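Local coordinates for beta-lactamase-like protein (PDB 6AUF) that probably hydrolyses beta-lactam antibiotics with two zinc ions, as a metallo-beta-lactamase related to the B3 subclass, at residues A254-L257 / F258-S262; A47-Y50 / G51-Y55. One frame throughout, in Å; residues are numbered along the deposited sequence.

Contact 1 (A254-L257 / F258-S262); sequences ASNL and FDRLS
The backbone O of Leu257 accepts from Leu261 N at 2.9 Å, within the short helix. One step earlier, Arg260 N donates to O of the N-cap residue Asn256, at a longer 3.3 Å. Arg260 then folds back over the start of the helix with its side chain. Its CG lies beside its own backbone N (chi1 -63°) and the chain bends at chi3, which carries the guanidinium back to the residues before the helix. NE donates to Ser255 O at 3.0 Å, almost straight in line with the carbonyl. Ser255 O sits at the edge of the guanidinium, tilted slightly from its plane. NH2 of Arg260 also meets Leu257 CD1 at 3.8 Å, the two side chains crossing at about a right angle. Leu257 CD1 packs as well on Leu261 CG, one turn further on.

Asn256 holds the N-cap position, but its amide makes no capping bond. A water stands in: it donates to Asn256 OD1 and accepts from Asp259 N, each at 3.0 Å. At the other end, Ser262 OG and Ser262 N both donate to Phe258 O, from opposite faces of the carbonyl plane. Ser255 OG is held by Thr249, and Asp259 forms a salt bridge with Lys264. This is a helix N-terminus, in the loop that follows strand 246-248 and the zinc ligand His251.

Contact 2 (A47-Y50 / G51-Y55); sequences AHIY and GNTWY
His48 ND1 lies over one face of the Trp54 indole, toward the rim, 3.1 Å from Trp54 CZ3; the rings meet obliquely. The two planes are inclined by 57°, with the His48 ring and the six-membered ring of Trp54 4.4 Å apart between centroids. Tyr50 N lies over one face of the imidazole. A water at its edge is 3.2 Å from His48 NE2 and accepts from Gly51 N. The same water lies over one face of the Tyr50 ring. His48 CG is anti to the backbone N (chi1 176°), and Trp54 CG lies beside its own N (chi1 -51°); these settings bring the rings together on one side of the hairpin.

The strands pair antiparallel. Ala47 N donates to Tyr55 O and Tyr55 N to Ala47 O, each at 2.9 Å. A classic beta bulge follows: Ile49 N and Tyr50 N both donate to Thr53 O, from the same face of its carbonyl plane. The type II' turn is closed by Thr53 N to Tyr50 O at 2.8 Å, with Gly51 at positive phi. Ile49 CG1 packs on Tyr55 CB at 4.1 Å.

Strand 53-55 is flanked by 64-66, so the hairpin forms one end of the seven-stranded sheet, with 47-50 outermost. Thr53 OG1 bonds to Trp194 of strand 190-197 and Tyr50 OH to Thr202, just before strand 203-208, which join the hairpin to the second sheet and its connecting turn.

How the contacts relate
Contact 1 and contact 2 are both local and partly buried, and the centre of each lies about 15 Å from the centre of the chain. They share no secondary-structure element, but they touch. The Phe258 ring meets the Tyr55 ring edge-to-face, Leu257 CD2 lies 3.7 Å from Tyr55 CD2, and Leu261 CD2 packs against the backbone of His48 and Ile49. The apolar side of helix 257-261 thus lies against the edge hairpin. Their chemistry differs. In 254-262 an arginine and a water tie the helix start to its loop. In 47-55 strand pairing, a bulge and aromatic rings do the work. Among the touching residues, Asn256 and His48 are the exposed ones.

Contact 1 (A254-L257 / F258-S262)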
ATOM      1  N   ALA A 254       1.705   5.934  -9.049  1.00 69.58           N
ATOM      2  CA  ALA A 254       2.419   6.815  -8.132  1.00 64.52           C
ATOM      3  C   ALA A 254       3.920   6.542  -8.121  1.00 62.91           C
ATOM      4  O   ALA A 254       4.696   7.454  -7.819  1.00 60.11           O
ATOM      5  CB  ALA A 254       1.833   6.697  -6.726  1.00 63.60           C
ATOM      6  N   SER A 255       4.357   5.325  -8.477  1.00 64.26           N
ATOM      7  CA  SER A 255       5.783   5.019  -8.597  1.00 62.07           C
ATOM      8  C   SER A 255       6.170   4.509  -9.987  1.00 68.89           C
ATOM      9  O   SER A 255       7.225   3.889 -10.140  1.00 75.10           O
ATOM     10  CB  SER A 255       6.227   4.015  -7.524  1.00 57.28           C
ATOM     11  OG  SER A 255       5.394   2.863  -7.442  1.00 64.14           O
ATOM     12  N   ASN A 256       5.359   4.762 -11.006  1.00 69.68           N
ATOM     13  CA  ASN A 256       5.726   4.400 -12.384  1.00 75.54           C
ATOM     14  C   ASN A 256       5.934   2.891 -12.522  1.00 72.50           C
ATOM     15  O   ASN A 256       6.817   2.419 -13.247  1.00 65.98           O
ATOM     16  CB  ASN A 256       6.975   5.166 -12.817  1.00 75.81           C
ATOM     17  CG  ASN A 256       7.277   5.023 -14.293  1.00 70.36           C
ATOM     18  OD1 ASN A 256       6.374   4.885 -15.129  1.00 66.58           O
ATOM     19  ND2 ASN A 256       8.567   5.064 -14.625  1.00 69.33           N
ATOM     20  N   LEU A 257       5.094   2.128 -11.825  1.00 70.73           N
ATOM     21  CA  LEU A 257       5.440   0.751 -11.513  1.00 62.66           C
ATOM     22  C   LEU A 257       5.330  -0.155 -12.733  1.00 66.68           C
ATOM     23  O   LEU A 257       6.156  -1.054 -12.909  1.00 69.41           O
ATOM     24  CB  LEU A 257       4.555   0.242 -10.379  1.00 55.34           C
ATOM     25  CG  LEU A 257       4.839  -1.215 -10.025  1.00 58.32           C
ATOM     26  CD1 LEU A 257       6.204  -1.387  -9.351  1.00 54.51           C
ATOM     27  CD2 LEU A 257       3.711  -1.793  -9.206  1.00 60.19           C
ATOM     28  N   PHE A 258       4.320   0.057 -13.579  1.00 69.76           N
ATOM     29  CA  PHE A 258       4.101  -0.850 -14.707  1.00 76.47           C
ATOM     30  C   PHE A 258       5.201  -0.728 -15.760  1.00 76.73           C
ATOM     31  O   PHE A 258       5.682  -1.744 -16.269  1.00 81.13           O
ATOM     32  CB  PHE A 258       2.713  -0.620 -15.302  1.00 65.52           C
ATOM     33  CG  PHE A 258       1.603  -1.101 -14.410  1.00 65.97           C
ATOM     34  CD1 PHE A 258       1.894  -1.893 -13.298  1.00 63.00           C
ATOM     35  CD2 PHE A 258       0.284  -0.754 -14.650  1.00 69.58           C
ATOM     36  CE1 PHE A 258       0.885  -2.348 -12.455  1.00 63.05           C
ATOM     37  CE2 PHE A 258      -0.740  -1.200 -13.807  1.00 65.15           C
ATOM     38  CZ  PHE A 258      -0.442  -2.007 -12.720  1.00 63.43           C
ATOM     39  N   ASP A 259       5.631   0.494 -16.082  1.00 76.99           N
ATOM     40  CA  ASP A 259       6.758   0.664 -16.997  1.00 74.87           C
ATOM     41  C   ASP A 259       8.021   0.016 -16.449  1.00 78.33           C
ATOM     42  O   ASP A 259       8.764  -0.638 -17.190  1.00 87.26           O
ATOM     43  CB  ASP A 259       7.013   2.147 -17.258  1.00 78.28           C
ATOM     44  CG  ASP A 259       6.039   2.745 -18.251  1.00 92.89           C
ATOM     45  OD1 ASP A 259       5.135   2.018 -18.710  1.00 96.65           O
ATOM     46  OD2 ASP A 259       6.186   3.946 -18.575  1.00 98.34           O
ATOM     47  N   ARG A 260       8.297   0.211 -15.156  1.00 77.24           N
ATOM     48  CA  ARG A 260       9.491  -0.361 -14.540  1.00 72.51           C
ATOM     49  C   ARG A 260       9.426  -1.885 -14.537  1.00 74.50           C
ATOM     50  O   ARG A 260      10.444  -2.557 -14.747  1.00 77.97           O
ATOM     51  CB  ARG A 260       9.663   0.194 -13.114  1.00 66.78           C
ATOM     52  CG  ARG A 260       9.890   1.712 -13.058  1.00 68.86           C
ATOM     53  CD  ARG A 260      10.472   2.211 -11.708  1.00 71.15           C
ATOM     54  NE  ARG A 260       9.537   2.038 -10.604  1.00 68.97           N
ATOM     55  CZ  ARG A 260       9.784   1.355  -9.493  1.00 71.49           C
ATOM     56  NH1 ARG A 260      10.964   0.785  -9.286  1.00 74.17           N
ATOM     57  NH2 ARG A 260       8.838   1.254  -8.578  1.00 69.24           N
ATOM     58  N   LEU A 261       8.233  -2.445 -14.308  1.00 70.21           N
ATOM     59  CA  LEU A 261       8.049  -3.887 -14.389  1.00 70.96           C
ATOM     60  C   LEU A 261       8.138  -4.379 -15.829  1.00 81.90           C
ATOM     61  O   LEU A 261       8.525  -5.526 -16.075  1.00 88.35           O
ATOM     62  CB  LEU A 261       6.702  -4.280 -13.779  1.00 63.91           C
ATOM     63  CG  LEU A 261       6.642  -4.267 -12.261  1.00 79.58           C
ATOM     64  CD1 LEU A 261       5.372  -4.938 -11.766  1.00 81.24           C
ATOM     65  CD2 LEU A 261       7.874  -4.934 -11.678  1.00 81.03           C
ATOM     66  N   SER A 262       7.786  -3.530 -16.791  1.00 90.42           N
ATOM     67  CA  SER A 262       7.770  -3.902 -18.198  1.00102.17           C
ATOM     68  C   SER A 262       9.009  -3.404 -18.936  1.00108.07           C
ATOM     69  O   SER A 262       8.929  -3.041 -20.111  1.00101.88           O
ATOM     70  CB  SER A 262       6.497  -3.379 -18.863  1.00 98.60           C
ATOM     71  OG  SER A 262       5.346  -3.793 -18.140  1.00 94.12           O
TER
HETATM   72  O   HOH W   1       4.110   2.965 -15.297  1.00 59.32           O

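Contact 2 (A47-Y50 / G51-Y55)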
ATOM      1  N   ALA A  47       2.189 -10.259 -12.187  1.00 78.71           N
ATOM      2  CA  ALA A  47       3.540 -10.044 -12.672  1.00 80.15           C
ATOM      3  C   ALA A  47       4.532 -10.326 -11.558  1.00 84.63           C
ATOM      4  O   ALA A  47       4.181 -10.423 -10.382  1.00 90.35           O
ATOM      5  CB  ALA A  47       3.736  -8.628 -13.219  1.00 72.38           C
ATOM      6  N   HIS A  48       5.782 -10.463 -11.963  1.00 86.42           N
ATOM      7  CA  HIS A  48       6.893 -10.736 -11.072  1.00 81.39           C
ATOM      8  C   HIS A  48       7.582  -9.415 -10.756  1.00 82.36           C
ATOM      9  O   HIS A  48       7.986  -8.689 -11.671  1.00 87.48           O
ATOM     10  CB  HIS A  48       7.849 -11.716 -11.743  1.00 71.28           C
ATOM     11  CG  HIS A  48       9.090 -11.998 -10.963  1.00 85.96           C
ATOM     12  ND1 HIS A  48       9.072 -12.637  -9.741  1.00 84.42           N
ATOM     13  CD2 HIS A  48      10.390 -11.740 -11.238  1.00 85.10           C
ATOM     14  CE1 HIS A  48      10.309 -12.753  -9.293  1.00 86.18           C
ATOM     15  NE2 HIS A  48      11.128 -12.221 -10.184  1.00 88.29           N
ATOM     16  N   ILE A  49       7.707  -9.090  -9.473  1.00 73.84           N
ATOM     17  CA  ILE A  49       8.385  -7.847  -9.132  1.00 67.40           C
ATOM     18  C   ILE A  49       9.868  -8.131  -8.954  1.00 73.28           C
ATOM     19  O   ILE A  49      10.704  -7.571  -9.668  1.00 77.98           O
ATOM     20  CB  ILE A  49       7.781  -7.189  -7.884  1.00 64.37           C
ATOM     21  CG1 ILE A  49       6.361  -6.713  -8.185  1.00 59.05           C
ATOM     22  CG2 ILE A  49       8.659  -6.027  -7.411  1.00 55.81           C
ATOM     23  CD1 ILE A  49       5.688  -6.100  -6.981  1.00 54.95           C
ATOM     24  N   TYR A  50      10.204  -9.001  -8.008  1.00 73.44           N
ATOM     25  CA  TYR A  50      11.600  -9.315  -7.742  1.00 69.97           C
ATOM     26  C   TYR A  50      11.650 -10.432  -6.714  1.00 74.01           C
ATOM     27  O   TYR A  50      10.855 -10.443  -5.769  1.00 74.70           O
ATOM     28  CB  TYR A  50      12.366  -8.086  -7.237  1.00 66.55           C
ATOM     29  CG  TYR A  50      13.870  -8.208  -7.351  1.00 71.98           C
ATOM     30  CD1 TYR A  50      14.506  -8.030  -8.570  1.00 72.13           C
ATOM     31  CD2 TYR A  50      14.658  -8.496  -6.237  1.00 75.13           C
ATOM     32  CE1 TYR A  50      15.882  -8.136  -8.684  1.00 76.38           C
ATOM     33  CE2 TYR A  50      16.039  -8.602  -6.341  1.00 75.71           C
ATOM     34  CZ  TYR A  50      16.643  -8.423  -7.569  1.00 79.81           C
ATOM     35  OH  TYR A  50      18.010  -8.524  -7.696  1.00 80.04           O
ATOM     36  N   GLY A  51      12.572 -11.374  -6.915  1.00 78.03           N
ATOM     37  CA  GLY A  51      12.689 -12.518  -6.033  1.00 68.58           C
ATOM     38  C   GLY A  51      11.345 -13.120  -5.681  1.00 69.20           C
ATOM     39  O   GLY A  51      10.578 -13.520  -6.563  1.00 76.41           O
ATOM     40  N   ASN A  52      11.039 -13.160  -4.385  1.00 67.48           N
ATOM     41  CA  ASN A  52       9.834 -13.781  -3.846  1.00 72.47           C
ATOM     42  C   ASN A  52       8.626 -12.849  -3.851  1.00 74.09           C
ATOM     43  O   ASN A  52       7.627 -13.148  -3.175  1.00 75.84           O
ATOM     44  CB  ASN A  52      10.097 -14.275  -2.418  1.00 76.70           C
ATOM     45  CG  ASN A  52      10.415 -13.128  -1.443  1.00 84.06           C
ATOM     46  OD1 ASN A  52      10.397 -11.943  -1.811  1.00 75.53           O
ATOM     47  ND2 ASN A  52      10.686 -13.481  -0.188  1.00 85.27           N
ATOM     48  N   THR A  53       8.683 -11.742  -4.593  1.00 67.38           N
ATOM     49  CA  THR A  53       7.665 -10.704  -4.525  1.00 64.70           C
ATOM     50  C   THR A  53       6.967 -10.551  -5.867  1.00 70.96           C
ATOM     51  O   THR A  53       7.623 -10.451  -6.909  1.00 70.27           O
ATOM     52  CB  THR A  53       8.282  -9.373  -4.089  1.00 61.37           C
ATOM     53  OG1 THR A  53       8.933  -9.569  -2.833  1.00 61.56           O
ATOM     54  CG2 THR A  53       7.217  -8.303  -3.974  1.00 56.02           C
ATOM     55  N   TRP A  54       5.638 -10.460  -5.820  1.00 76.18           N
ATOM     56  CA  TRP A  54       4.782 -10.546  -6.988  1.00 71.96           C
ATOM     57  C   TRP A  54       3.709  -9.466  -6.953  1.00 78.61           C
ATOM     58  O   TRP A  54       3.125  -9.191  -5.898  1.00 80.64           O
ATOM     59  CB  TRP A  54       4.115 -11.915  -7.034  1.00 74.99           C
ATOM     60  CG  TRP A  54       5.077 -13.068  -6.906  1.00 78.33           C
ATOM     61  CD1 TRP A  54       5.461 -13.689  -5.762  1.00 77.07           C
ATOM     62  CD2 TRP A  54       5.756 -13.739  -7.975  1.00 82.72           C
ATOM     63  NE1 TRP A  54       6.343 -14.706  -6.043  1.00 84.59           N
ATOM     64  CE2 TRP A  54       6.537 -14.758  -7.397  1.00 82.44           C
ATOM     65  CE3 TRP A  54       5.766 -13.582  -9.367  1.00 77.01           C
ATOM     66  CZ2 TRP A  54       7.322 -15.612  -8.154  1.00 82.58           C
ATOM     67  CZ3 TRP A  54       6.554 -14.425 -10.118  1.00 78.70           C
ATOM     68  CH2 TRP A  54       7.324 -15.427  -9.512  1.00 82.89           C
ATOM     69  N   TYR A  55       3.443  -8.861  -8.111  1.00 75.80           N
ATOM     70  CA  TYR A  55       2.261  -8.024  -8.266  1.00 71.34           C
ATOM     71  C   TYR A  55       1.074  -8.912  -8.608  1.00 77.93           C
ATOM     72  O   TYR A  55       1.142  -9.713  -9.544  1.00 85.83           O
ATOM     73  CB  TYR A  55       2.461  -6.973  -9.358  1.00 62.34           C
ATOM     74  CG  TYR A  55       1.366  -5.929  -9.396  1.00 62.80           C
ATOM     75  CD1 TYR A  55       0.202  -6.122 -10.142  1.00 63.81           C
ATOM     76  CD2 TYR A  55       1.492  -4.744  -8.674  1.00 59.23           C
ATOM     77  CE1 TYR A  55      -0.798  -5.156 -10.175  1.00 66.39           C
ATOM     78  CE2 TYR A  55       0.501  -3.778  -8.696  1.00 54.81           C
ATOM     79  CZ  TYR A  55      -0.633  -3.985  -9.440  1.00 68.95           C
ATOM     80  OH  TYR A  55      -1.595  -3.007  -9.439  1.00 68.15           O
TER
HETATM   81  O   HOH W   2      14.151 -11.666  -9.409  1.00 76.88           O